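Local atomic coordinates of hypothetical protein (Trypanosoma cruzi, PDB entry 1YZV), a protein that is of unknown function but belongs to the isochorismatase superfamily and is probably a hydrolase with a cysteine nucleophile. Residues C25-E30 and H121-Q126; T54-A59 and D186-T191; V62-E67 and P99-L104; K137-V142 and E174-Q179. All coordinates share one frame; numbering follows the deposited sequence.

Contact 1 (C25-E30 and H121-Q126); sequences CCDIQE and HVCILQ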
loop_
_atom_site.group_PDB
_atom_site.type_symbol
_atom_site.label_atom_id
_atom_site.label_comp_id
_atom_site.label_asym_id
_atom_site.label_seq_id
_atom_site.Cartn_x
_atom_site.Cartn_y
_atom_site.Cartn_z
ATOM N N CYS A 25 1.616 25.039 -6.792
ATOM C CA CYS A 25 0.988 25.411 -5.534
ATOM C C CYS A 25 -0.537 25.545 -5.752
ATOM O O CYS A 25 -1.028 26.517 -6.308
ATOM C CB CYS A 25 1.584 26.738 -5.084
ATOM S SG CYS A 25 0.954 27.404 -3.534
ATOM N N CYS A 26 -1.245 24.507 -5.379
ATOM C CA CYS A 26 -2.664 24.336 -5.672
ATOM C C CYS A 26 -3.558 24.965 -4.610
ATOM O O CYS A 26 -3.730 24.400 -3.537
ATOM C CB CYS A 26 -2.976 22.846 -5.747
ATOM S SG CYS A 26 -4.355 22.405 -6.684
ATOM N N ASP A 27 -4.093 26.144 -4.906
ATOM C CA ASP A 27 -5.290 26.665 -4.202
ATOM C C ASP A 27 -5.176 26.732 -2.652
ATOM O O ASP A 27 -6.122 26.406 -1.923
ATOM C CB ASP A 27 -6.509 25.800 -4.588
ATOM C CG ASP A 27 -6.808 25.793 -6.087
ATOM O OD1 ASP A 27 -6.085 26.447 -6.900
ATOM O OD2 ASP A 27 -7.650 24.925 -6.479
ATOM N N ILE A 28 -4.048 27.235 -2.151
ATOM C CA ILE A 28 -3.862 27.388 -0.715
ATOM C C ILE A 28 -4.384 28.767 -0.339
ATOM O O ILE A 28 -3.613 29.707 -0.165
ATOM C CB ILE A 28 -2.400 27.206 -0.283
ATOM C CG1 ILE A 28 -1.915 25.808 -0.746
ATOM C CG2 ILE A 28 -2.269 27.340 1.241
ATOM C CD1 ILE A 28 -0.511 25.465 -0.348
ATOM N N GLN A 29 -5.704 28.850 -0.260
ATOM C CA GLN A 29 -6.414 30.124 -0.168
ATOM C C GLN A 29 -7.060 30.350 1.195
ATOM O O GLN A 29 -7.322 29.402 1.948
ATOM C CB GLN A 29 -7.496 30.186 -1.266
ATOM C CG GLN A 29 -6.919 30.163 -2.663
ATOM C CD GLN A 29 -7.959 29.723 -3.697
ATOM O OE1 GLN A 29 -7.831 28.653 -4.300
ATOM N NE2 GLN A 29 -8.972 30.569 -3.926
ATOM N N GLU A 30 -7.387 31.620 1.456
ATOM C CA GLU A 30 -7.855 32.066 2.760
ATOM C C GLU A 30 -9.032 31.267 3.283
ATOM O O GLU A 30 -9.026 30.864 4.437
ATOM C CB GLU A 30 -8.166 33.600 2.776
ATOM C CG GLU A 30 -6.917 34.538 2.622
ATOM C CD GLU A 30 -5.898 34.515 3.810
ATOM O OE1 GLU A 30 -6.069 33.733 4.778
ATOM O OE2 GLU A 30 -4.869 35.235 3.743
ATOM N N HIS A 121 -7.927 15.389 -2.520
ATOM C CA HIS A 121 -8.801 14.494 -3.251
ATOM C C HIS A 121 -9.532 15.154 -4.392
ATOM O O HIS A 121 -10.335 14.514 -5.090
ATOM C CB HIS A 121 -9.804 13.835 -2.299
ATOM C CG HIS A 121 -10.749 14.793 -1.648
ATOM N ND1 HIS A 121 -10.318 15.825 -0.847
ATOM C CD2 HIS A 121 -12.106 14.898 -1.709
ATOM C CE1 HIS A 121 -11.357 16.566 -0.502
ATOM N NE2 HIS A 121 -12.459 15.980 -0.942
ATOM N N VAL A 122 -9.307 16.449 -4.570
ATOM C CA VAL A 122 -9.963 17.188 -5.667
ATOM C C VAL A 122 -8.970 17.833 -6.625
ATOM O O VAL A 122 -8.455 17.190 -7.541
ATOM C CB VAL A 122 -11.018 18.193 -5.137
ATOM C CG1 VAL A 122 -11.758 18.912 -6.296
ATOM C CG2 VAL A 122 -12.052 17.439 -4.287
ATOM N N CYS A 123 -8.539 19.040 -6.320
ATOM C CA CYS A 123 -7.608 19.731 -7.213
ATOM C C CYS A 123 -6.225 19.074 -7.339
ATOM O O CYS A 123 -5.679 18.949 -8.440
ATOM C CB CYS A 123 -7.573 21.241 -6.838
ATOM S SG CYS A 123 -9.300 22.078 -7.126
ATOM N N ILE A 124 -5.663 18.573 -6.239
ATOM C CA ILE A 124 -4.392 17.923 -6.312
ATOM C C ILE A 124 -4.471 16.607 -7.102
ATOM O O ILE A 124 -3.652 16.354 -7.980
ATOM C CB ILE A 124 -3.820 17.603 -4.914
ATOM C CG1 ILE A 124 -3.725 18.866 -4.086
ATOM C CG2 ILE A 124 -2.507 16.789 -5.015
ATOM C CD1 ILE A 124 -2.584 19.621 -4.369
ATOM N N LEU A 125 -5.373 15.731 -6.699
ATOM C CA LEU A 125 -5.614 14.500 -7.401
ATOM C C LEU A 125 -5.799 14.692 -8.911
ATOM O O LEU A 125 -5.217 13.942 -9.706
ATOM C CB LEU A 125 -6.858 13.815 -6.839
ATOM C CG LEU A 125 -7.213 12.455 -7.448
ATOM C CD1 LEU A 125 -6.103 11.468 -7.220
ATOM C CD2 LEU A 125 -8.555 11.911 -6.925
ATOM N N GLN A 126 -6.752 15.541 -9.291
ATOM C CA GLN A 126 -7.036 15.773 -10.692
ATOM C C GLN A 126 -5.876 16.416 -11.490
ATOM O O GLN A 126 -5.698 16.130 -12.662
ATOM C CB GLN A 126 -8.354 16.562 -10.892
ATOM C CG GLN A 126 -9.530 15.820 -10.264
ATOM C CD GLN A 126 -10.867 16.329 -10.639
ATOM O OE1 GLN A 126 -11.062 16.893 -11.735
ATOM N NE2 GLN A 126 -11.832 16.133 -9.736
#
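Cys26 and Ile124 bring their CA atoms to 6.7 Å, the point where the end of strand 20-26 comes nearest to the first turns of helix 120-133. Cys26 turns SG nearly anti to its backbone N (chi1 -156°), which sends the sulfur at the helix, 3.4 Å from Cys123 CB. The methylene behind it is met by the branch end of Ile124, whose CD1 lies 3.5 Å from Cys26 CB. Ile124 thus reaches back to the strand with the tip of its longer arm. One residue further, where the strand has given way to a turn, Asp27 points the same way and sets OD2 3.4 Å from Cys123 SG. Both carboxylate oxygens have partners: OD1 is hydrogen-bonded to Thr66 OG1 on the adjoining strand, while OD2 forms a salt bridge with Lys91. The helix has its own irregularity just here, a wider pi-type turn over 121-124, and Gln126 N closes the following turn on Val122 O at 2.9 Å. The same end of the helix is visited by the second subunit, whose Glu174 accepts a hydrogen bond from His121 NE2. An aspartate after one strand, a lysine from another and a cysteine at the start of a helix are consistent with the Asp-Lys-Cys triad of isochorismatase-like cysteine hydrolases, with Cys123 the probable nucleophile; the buried site lies at the ends of the central parallel sheet's strands.

Contact 2 (T54-A59 and D186-T191); sequences TALGTA and DPVFKT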
loop_
_atom_site.group_PDB
_atom_site.type_symbol
_atom_site.label_atom_id
_atom_site.label_comp_id
_atom_site.label_asym_id
_atom_site.label_seq_id
_atom_site.Cartn_x
_atom_site.Cartn_y
_atom_site.Cartn_z
ATOM N N THR A 54 13.673 30.021 -5.549
ATOM C CA THR A 54 14.517 31.247 -5.614
ATOM C C THR A 54 16.011 30.938 -5.617
ATOM O O THR A 54 16.748 31.509 -6.432
ATOM C CB THR A 54 14.112 32.234 -4.497
ATOM O OG1 THR A 54 12.767 32.646 -4.777
ATOM C CG2 THR A 54 15.040 33.451 -4.443
ATOM N N ALA A 55 16.416 29.907 -4.874
ATOM C CA ALA A 55 17.820 29.442 -4.898
ATOM C C ALA A 55 18.232 28.795 -6.234
ATOM O O ALA A 55 19.396 28.964 -6.702
ATOM C CB ALA A 55 18.072 28.469 -3.777
ATOM N N LEU A 56 17.323 28.016 -6.834
ATOM C CA LEU A 56 17.641 27.331 -8.082
ATOM C C LEU A 56 17.716 28.305 -9.278
ATOM O O LEU A 56 18.482 28.104 -10.236
ATOM C CB LEU A 56 16.655 26.192 -8.337
ATOM C CG LEU A 56 16.476 25.098 -7.273
ATOM C CD1 LEU A 56 15.426 24.051 -7.739
ATOM C CD2 LEU A 56 17.790 24.454 -6.955
ATOM N N GLY A 57 16.872 29.319 -9.245
ATOM C CA GLY A 57 16.820 30.292 -10.294
ATOM C C GLY A 57 15.952 29.920 -11.471
ATOM O O GLY A 57 15.527 28.779 -11.619
ATOM N N THR A 58 15.697 30.897 -12.332
ATOM C CA THR A 58 14.737 30.702 -13.443
ATOM C C THR A 58 15.251 29.795 -14.501
ATOM O O THR A 58 14.478 29.234 -15.255
ATOM C CB THR A 58 14.320 32.037 -14.113
ATOM O OG1 THR A 58 15.480 32.795 -14.469
ATOM C CG2 THR A 58 13.475 32.836 -13.142
ATOM N N ALA A 59 16.551 29.548 -14.507
ATOM C CA ALA A 59 17.090 28.500 -15.378
ATOM C C ALA A 59 16.522 27.131 -15.068
ATOM O O ALA A 59 16.376 26.318 -15.956
ATOM C CB ALA A 59 18.612 28.465 -15.288
ATOM N N ASP A 186 26.960 19.967 -3.893
ATOM C CA ASP A 186 26.302 20.767 -4.905
ATOM C C ASP A 186 26.384 22.271 -4.587
ATOM O O ASP A 186 26.239 22.679 -3.434
ATOM C CB ASP A 186 24.846 20.349 -5.087
ATOM C CG ASP A 186 24.187 21.077 -6.251
ATOM O OD1 ASP A 186 23.722 22.240 -6.074
ATOM O OD2 ASP A 186 24.082 20.476 -7.326
ATOM N N PRO A 187 26.711 23.096 -5.602
ATOM C CA PRO A 187 26.843 24.551 -5.332
ATOM C C PRO A 187 25.669 25.221 -4.565
ATOM O O PRO A 187 25.899 26.251 -3.964
ATOM C CB PRO A 187 26.940 25.169 -6.736
ATOM C CG PRO A 187 27.421 24.068 -7.618
ATOM C CD PRO A 187 26.890 22.784 -7.025
ATOM N N VAL A 188 24.420 24.769 -4.724
ATOM C CA VAL A 188 23.302 25.407 -4.004
ATOM C C VAL A 188 23.024 24.812 -2.629
ATOM O O VAL A 188 22.163 25.327 -1.912
ATOM C CB VAL A 188 21.945 25.471 -4.821
ATOM C CG1 VAL A 188 22.136 26.125 -6.144
ATOM C CG2 VAL A 188 21.352 24.129 -5.056
ATOM N N PHE A 189 23.679 23.707 -2.259
ATOM C CA PHE A 189 23.363 23.089 -0.975
ATOM C C PHE A 189 23.437 24.053 0.219
ATOM O O PHE A 189 22.529 24.094 1.091
ATOM C CB PHE A 189 24.242 21.872 -0.699
ATOM C CG PHE A 189 23.859 21.158 0.540
ATOM C CD1 PHE A 189 22.776 20.300 0.551
ATOM C CD2 PHE A 189 24.602 21.310 1.705
ATOM C CE1 PHE A 189 22.402 19.644 1.735
ATOM C CE2 PHE A 189 24.221 20.689 2.848
ATOM C CZ PHE A 189 23.138 19.819 2.851
ATOM N N LYS A 190 24.532 24.781 0.302
ATOM C CA LYS A 190 24.711 25.725 1.413
ATOM C C LYS A 190 23.607 26.753 1.468
ATOM O O LYS A 190 23.128 27.118 2.553
ATOM C CB LYS A 190 26.069 26.424 1.300
ATOM C CG LYS A 190 26.356 27.400 2.412
ATOM C CD LYS A 190 26.904 26.679 3.655
ATOM C CE LYS A 190 27.269 27.661 4.791
ATOM N NZ LYS A 190 27.965 26.888 5.864
ATOM N N THR A 191 23.113 27.147 0.301
ATOM C CA THR A 191 21.997 28.075 0.258
ATOM C C THR A 191 20.664 27.460 0.715
ATOM O O THR A 191 19.865 28.135 1.304
ATOM C CB THR A 191 21.828 28.662 -1.163
ATOM O OG1 THR A 191 23.053 29.282 -1.570
ATOM C CG2 THR A 191 20.748 29.688 -1.175
#
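Asp186 OD1 is gripped twice: Val188 N donates to it over 3.0 Å, with an N-H...O angle of 164°, and Tyr16 OH is also hydrogen-bonded to it, while His15 NE2 bonds the other oxygen, OD2. The backbone donor comes from the anti side of the carboxylate, 24° out of its plane. This is a capping bond ahead of helix 189-197, and Phe189 N, 3.0 Å from Asp186 O, tightens the same turn. Val188, fixed in this way at its backbone, packs against both Ala55 and Leu56.

Across the contact it is methyl groups that do the touching, with no hydrogen bond. Val188 spreads its two methyls over two neighbouring residues: CG1 rests 4.0 Å from the carbonyl O of Ala55, and CG2 stands 4.0 Å from Leu56 CD2, the two side chains crossing at about a right angle. Further on, Thr191 adds a methyl contact of its own, CG2 to Ala55 CB at 3.9 Å. This CG2 lies anti to the backbone N, which directs it at Ala55, while OG1 sits beside that N. Helix 39-56 ends beside these residues, and Gly57 leaves it with positive phi (85°).

The contact thus joins the end of helix 39-56 to the start of helix 189-197. Tyr16 touches both Leu56 and Val188, Leu181 of helix 173-181 packs on Val188, and Phe189 meets Phe94 of the third subunit.

Contact 3 (V62-E67 and P99-L104); sequences VYIVTE and PQVMPL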
loop_
_atom_site.group_PDB
_atom_site.type_symbol
_atom_site.label_atom_id
_atom_site.label_comp_id
_atom_site.label_asym_id
_atom_site.label_seq_id
_atom_site.Cartn_x
_atom_site.Cartn_y
_atom_site.Cartn_z
ATOM N N VAL A 62 10.272 26.989 -12.125
ATOM C CA VAL A 62 9.129 27.855 -12.328
ATOM C C VAL A 62 8.112 27.585 -11.221
ATOM O O VAL A 62 7.984 26.459 -10.755
ATOM C CB VAL A 62 8.512 27.691 -13.749
ATOM C CG1 VAL A 62 8.039 26.300 -13.988
ATOM C CG2 VAL A 62 7.387 28.724 -13.997
ATOM N N TYR A 63 7.527 28.656 -10.684
ATOM C CA TYR A 63 6.594 28.567 -9.543
ATOM C C TYR A 63 5.220 29.056 -10.011
ATOM O O TYR A 63 5.035 30.259 -10.289
ATOM C CB TYR A 63 7.133 29.432 -8.383
ATOM C CG TYR A 63 6.605 29.118 -7.006
ATOM C CD1 TYR A 63 5.334 29.561 -6.598
ATOM C CD2 TYR A 63 7.350 28.364 -6.107
ATOM C CE1 TYR A 63 4.822 29.246 -5.358
ATOM C CE2 TYR A 63 6.840 28.073 -4.829
ATOM C CZ TYR A 63 5.583 28.553 -4.461
ATOM O OH TYR A 63 5.080 28.273 -3.211
ATOM N N ILE A 64 4.272 28.120 -10.032
ATOM C CA ILE A 64 2.930 28.296 -10.535
ATOM C C ILE A 64 1.900 28.139 -9.431
ATOM O O ILE A 64 1.898 27.143 -8.689
ATOM C CB ILE A 64 2.649 27.259 -11.680
ATOM C CG1 ILE A 64 3.761 27.415 -12.708
ATOM C CG2 ILE A 64 1.217 27.408 -12.211
ATOM C CD1 ILE A 64 3.552 26.762 -13.960
ATOM N N VAL A 65 1.089 29.182 -9.265
ATOM C CA VAL A 65 0.038 29.236 -8.253
ATOM C C VAL A 65 -1.321 29.335 -8.949
ATOM O O VAL A 65 -1.513 30.136 -9.893
ATOM C CB VAL A 65 0.211 30.461 -7.340
ATOM C CG1 VAL A 65 -0.783 30.424 -6.206
ATOM C CG2 VAL A 65 1.667 30.546 -6.818
ATOM N N THR A 66 -2.265 28.516 -8.502
ATOM C CA THR A 66 -3.652 28.702 -8.911
ATOM C C THR A 66 -4.518 29.070 -7.712
ATOM O O THR A 66 -4.167 28.829 -6.556
ATOM C CB THR A 66 -4.232 27.458 -9.589
ATOM O OG1 THR A 66 -4.104 26.317 -8.711
ATOM C CG2 THR A 66 -3.526 27.227 -10.906
ATOM N N GLU A 67 -5.599 29.772 -8.010
ATOM C CA GLU A 67 -6.610 30.098 -7.035
ATOM C C GLU A 67 -7.929 29.702 -7.620
ATOM O O GLU A 67 -8.289 30.138 -8.732
ATOM C CB GLU A 67 -6.551 31.583 -6.731
ATOM C CG GLU A 67 -5.195 32.025 -6.155
ATOM C CD GLU A 67 -5.052 33.526 -5.898
ATOM O OE1 GLU A 67 -5.768 34.307 -6.539
ATOM O OE2 GLU A 67 -4.117 33.927 -5.129
ATOM N N PRO A 99 -5.659 26.634 -19.711
ATOM C CA PRO A 99 -4.923 27.184 -20.875
ATOM C C PRO A 99 -3.806 28.201 -20.569
ATOM O O PRO A 99 -2.793 28.174 -21.223
ATOM C CB PRO A 99 -6.028 27.814 -21.728
ATOM C CG PRO A 99 -7.292 27.061 -21.363
ATOM C CD PRO A 99 -7.131 26.635 -19.917
ATOM N N GLN A 100 -3.938 29.016 -19.540
ATOM C CA GLN A 100 -2.860 29.940 -19.168
ATOM C C GLN A 100 -1.613 29.280 -18.537
ATOM O O GLN A 100 -0.526 29.896 -18.450
ATOM C CB GLN A 100 -3.393 30.976 -18.189
ATOM C CG GLN A 100 -4.136 32.144 -18.851
ATOM C CD GLN A 100 -4.457 33.253 -17.852
ATOM O OE1 GLN A 100 -5.278 33.067 -16.933
ATOM N NE2 GLN A 100 -3.747 34.384 -17.971
ATOM N N VAL A 101 -1.830 28.119 -17.930
ATOM C CA VAL A 101 -0.743 27.343 -17.324
ATOM C C VAL A 101 0.042 26.499 -18.330
ATOM O O VAL A 101 1.261 26.367 -18.224
ATOM C CB VAL A 101 -1.318 26.440 -16.204
ATOM C CG1 VAL A 101 -0.286 25.406 -15.704
ATOM C CG2 VAL A 101 -1.819 27.325 -15.082
ATOM N N MET A 102 -0.633 26.064 -19.391
ATOM C CA MET A 102 -0.053 25.146 -20.353
ATOM C C MET A 102 1.241 25.621 -21.026
ATOM O O MET A 102 2.161 24.824 -21.144
ATOM C CB MET A 102 -1.112 24.737 -21.398
ATOM C CG MET A 102 -2.177 23.828 -20.831
ATOM S SD MET A 102 -1.568 22.152 -20.507
ATOM C CE MET A 102 -1.548 21.402 -22.138
ATOM N N PRO A 103 1.350 26.909 -21.421
ATOM C CA PRO A 103 2.617 27.401 -21.993
ATOM C C PRO A 103 3.809 27.445 -21.008
ATOM O O PRO A 103 4.953 27.773 -21.399
ATOM C CB PRO A 103 2.284 28.830 -22.438
ATOM C CG PRO A 103 0.777 28.971 -22.317
ATOM C CD PRO A 103 0.340 27.975 -21.308
ATOM N N LEU A 104 3.533 27.196 -19.733
ATOM C CA LEU A 104 4.574 27.165 -18.703
ATOM C C LEU A 104 5.124 25.775 -18.449
ATOM O O LEU A 104 6.254 25.647 -17.987
ATOM C CB LEU A 104 4.037 27.743 -17.390
ATOM C CG LEU A 104 4.255 29.226 -17.058
ATOM C CD1 LEU A 104 4.504 30.072 -18.213
ATOM C CD2 LEU A 104 3.090 29.765 -16.234
#
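The crossover that leaves strand 87-91 and returns to the parallel sheet as strand 110-118 passes over Ile64 and Val62 of strand 61-68; the turn at Val101 and the short, weakly bonded helix after it cover them. This is the layered alpha/beta arrangement of the isochorismatase fold, in which helices and loops pack on the faces of a parallel sheet.

Ile64 carries most of the contact and divides it between its two branches. Its CG1 arm lies anti to the carbonyl carbon (chi1 -54°) and continues extended, so that CD1 arrives 3.6 Å from Leu104 CB and 3.8 Å from Leu104 CD2. The other branch, Ile64 CG2, meets a methyl of Val101, with Val101 CG2 at 4.2 Å. In both pairs the side chains cross at a slant. Val62, two residues back on the same face, adds a looser contact, its CG2 lying 4.4 Å from Leu104 CG.

Both covering residues are placed by one turn of backbone, in which Leu104 N donates to Val101 O. Alongside, Phe24 of strand 20-26 touches Ile64 and Val101 alike, and Phe89 flanks Val101 from strand 87-91. The torsions of Leu104, chi1 -94° and chi2 22°, depart from the staggered values, and in this conformation its CG lies 4.0 Å from Ile64 CD1.

Contact 4 (K137-V142 and E174-Q179); sequences KVVIAV and ESILMQ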
loop_
_atom_site.group_PDB
_atom_site.type_symbol
_atom_site.label_atom_id
_atom_site.label_comp_id
_atom_site.label_asym_id
_atom_site.label_seq_id
_atom_site.Cartn_x
_atom_site.Cartn_y
_atom_site.Cartn_z
ATOM N N LYS A 137 6.506 13.674 -15.096
ATOM C CA LYS A 137 6.746 13.108 -13.768
ATOM C C LYS A 137 6.110 14.054 -12.787
ATOM O O LYS A 137 6.160 15.278 -12.963
ATOM C CB LYS A 137 8.267 13.007 -13.488
ATOM C CG LYS A 137 8.611 12.441 -12.051
ATOM C CD LYS A 137 10.132 12.331 -11.838
ATOM C CE LYS A 137 10.747 11.078 -12.516
ATOM N NZ LYS A 137 12.177 11.325 -12.957
ATOM N N VAL A 138 5.385 13.513 -11.830
ATOM C CA VAL A 138 4.742 14.356 -10.816
ATOM C C VAL A 138 4.946 13.770 -9.412
ATOM O O VAL A 138 4.806 12.561 -9.194
ATOM C CB VAL A 138 3.241 14.691 -11.172
ATOM C CG1 VAL A 138 2.463 13.508 -11.543
ATOM C CG2 VAL A 138 2.543 15.458 -10.043
ATOM N N VAL A 139 5.437 14.607 -8.497
ATOM C CA VAL A 139 5.740 14.181 -7.140
ATOM C C VAL A 139 4.897 14.990 -6.202
ATOM O O VAL A 139 4.883 16.241 -6.299
ATOM C CB VAL A 139 7.240 14.371 -6.833
ATOM C CG1 VAL A 139 7.601 13.759 -5.451
ATOM C CG2 VAL A 139 8.010 13.711 -7.913
ATOM N N ILE A 140 4.069 14.292 -5.441
ATOM C CA ILE A 140 3.192 14.926 -4.488
ATOM C C ILE A 140 4.033 15.171 -3.199
ATOM O O ILE A 140 4.599 14.239 -2.651
ATOM C CB ILE A 140 1.949 14.051 -4.180
ATOM C CG1 ILE A 140 1.262 13.557 -5.451
ATOM C CG2 ILE A 140 0.979 14.759 -3.261
ATOM C CD1 ILE A 140 0.781 14.627 -6.328
ATOM N N ALA A 141 3.990 16.389 -2.654
ATOM C CA ALA A 141 4.576 16.641 -1.328
ATOM C C ALA A 141 3.480 16.482 -0.306
ATOM O O ALA A 141 2.747 17.435 -0.024
ATOM C CB ALA A 141 5.180 18.044 -1.244
ATOM N N VAL A 142 3.332 15.281 0.226
ATOM C CA VAL A 142 2.187 14.986 1.089
ATOM C C VAL A 142 2.054 15.892 2.311
ATOM O O VAL A 142 0.925 16.177 2.781
ATOM C CB VAL A 142 2.152 13.451 1.493
ATOM C CG1 VAL A 142 3.320 13.023 2.354
ATOM C CG2 VAL A 142 0.811 13.070 2.197
ATOM N N GLU A 174 11.070 17.585 2.404
ATOM C CA GLU A 174 12.491 17.462 2.707
ATOM C C GLU A 174 13.180 16.449 1.764
ATOM O O GLU A 174 14.269 16.717 1.246
ATOM C CB GLU A 174 12.707 17.074 4.178
ATOM C CG GLU A 174 14.166 17.094 4.531
ATOM C CD GLU A 174 14.406 16.949 6.008
ATOM O OE1 GLU A 174 14.225 17.953 6.741
ATOM O OE2 GLU A 174 14.810 15.842 6.389
ATOM N N SER A 175 12.477 15.360 1.467
ATOM C CA SER A 175 12.943 14.348 0.567
ATOM C C SER A 175 13.065 14.907 -0.833
ATOM O O SER A 175 14.111 14.738 -1.457
ATOM C CB SER A 175 12.020 13.159 0.572
ATOM O OG SER A 175 12.608 12.062 -0.080
ATOM N N ILE A 176 12.096 15.748 -1.189
ATOM C CA ILE A 176 12.050 16.392 -2.505
ATOM C C ILE A 176 13.247 17.358 -2.685
ATOM O O ILE A 176 13.999 17.253 -3.678
ATOM C CB ILE A 176 10.702 17.059 -2.718
ATOM C CG1 ILE A 176 9.630 15.987 -2.930
ATOM C CG2 ILE A 176 10.717 18.102 -3.845
ATOM C CD1 ILE A 176 8.216 16.461 -2.675
ATOM N N LEU A 177 13.506 18.188 -1.672
ATOM C CA LEU A 177 14.657 19.071 -1.722
ATOM C C LEU A 177 15.949 18.298 -2.021
ATOM O O LEU A 177 16.756 18.701 -2.891
ATOM C CB LEU A 177 14.781 19.861 -0.407
ATOM C CG LEU A 177 14.265 21.271 -0.419
ATOM C CD1 LEU A 177 12.788 21.307 -0.794
ATOM C CD2 LEU A 177 14.531 21.955 0.920
ATOM N N MET A 178 16.168 17.214 -1.278
ATOM C CA MET A 178 17.421 16.455 -1.341
ATOM C C MET A 178 17.493 15.566 -2.593
ATOM O O MET A 178 18.583 15.345 -3.123
ATOM C CB MET A 178 17.595 15.642 -0.047
ATOM C CG MET A 178 17.675 16.524 1.201
ATOM S SD MET A 178 19.131 17.559 1.164
ATOM C CE MET A 178 18.577 19.096 0.415
ATOM N N GLN A 179 16.328 15.192 -3.139
ATOM C CA GLN A 179 16.243 14.568 -4.483
ATOM C C GLN A 179 16.728 15.469 -5.620
ATOM O O GLN A 179 17.406 15.008 -6.555
ATOM C CB GLN A 179 14.817 14.093 -4.819
ATOM C CG GLN A 179 14.389 12.850 -4.065
ATOM C CD GLN A 179 12.868 12.611 -4.182
ATOM O OE1 GLN A 179 12.327 12.692 -5.260
ATOM N NE2 GLN A 179 12.207 12.368 -3.064
#
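Ile176 meets Val139 and Ala141 where helix 173-181 lies back along the parallel sheet of this alpha/beta fold, on the face turned away from helix 120-133. The axes of strand 137-141 and of helix 174-179 approach to 9.5 Å, and their directions differ by 140°, a roughly antiparallel run.

In the first shell a single isoleucine touches two strand residues. Ile176 and Val139 reach for each other tip to tip, with Val139 CG1 at 3.9 Å from both CG1 and CD1 of Ile176. The same CD1 continues to Ala141, 3.7 Å from its CB. Placing CG1 anti to the carbonyl carbon (chi1 -72°) and keeping the arm extended beyond it stretches Ile176 toward the strand, where the small alanine lets its tip come close to the backbone: Ala141 CA is only 3.9 Å from CD1.

Around this apolar core stand Phe49 of helix 39-56, which touches Ala141 and Ile176 together, and Leu13, which packs on Val139 and Ile176. Further out, polar groups tie the helix to its surroundings. Ser175 OG is hydrogen-bonded to His121 O of the third subunit, and Gln179 OE1 to Tyr169 OH of the adjoining strand. Those two side chains are also linked one turn apart: Gln179 NE2 donates to Ser175 OG over 3.0 Å, at 148° and with the oxygen in the amide plane.

Overall arrangement
Strand side chains facing either way from one parallel sheet separate contacts 1 and 3 from contact 4. Contacts 1 and 3, borne by the neighbouring strands 20-26 and 61-68, touch through the Asp27-Thr66 bond; Ile140, on the opposite side of its strand from Ile176, packs on Ile124 of contact 1. These three are buried. Contact 2, which holds two helices and no strand, is partly buried: its centre lies about 18 Å from the chain's centre, against about 8 and 9 Å for the centres of contacts 4 and 1. Phe189 on Met178 joins it to contact 4. Contacts 2, 3 and 4 meet through aliphatic groups, with no hydrogen bond across; only contact 1 brings a carboxylate to a thiol.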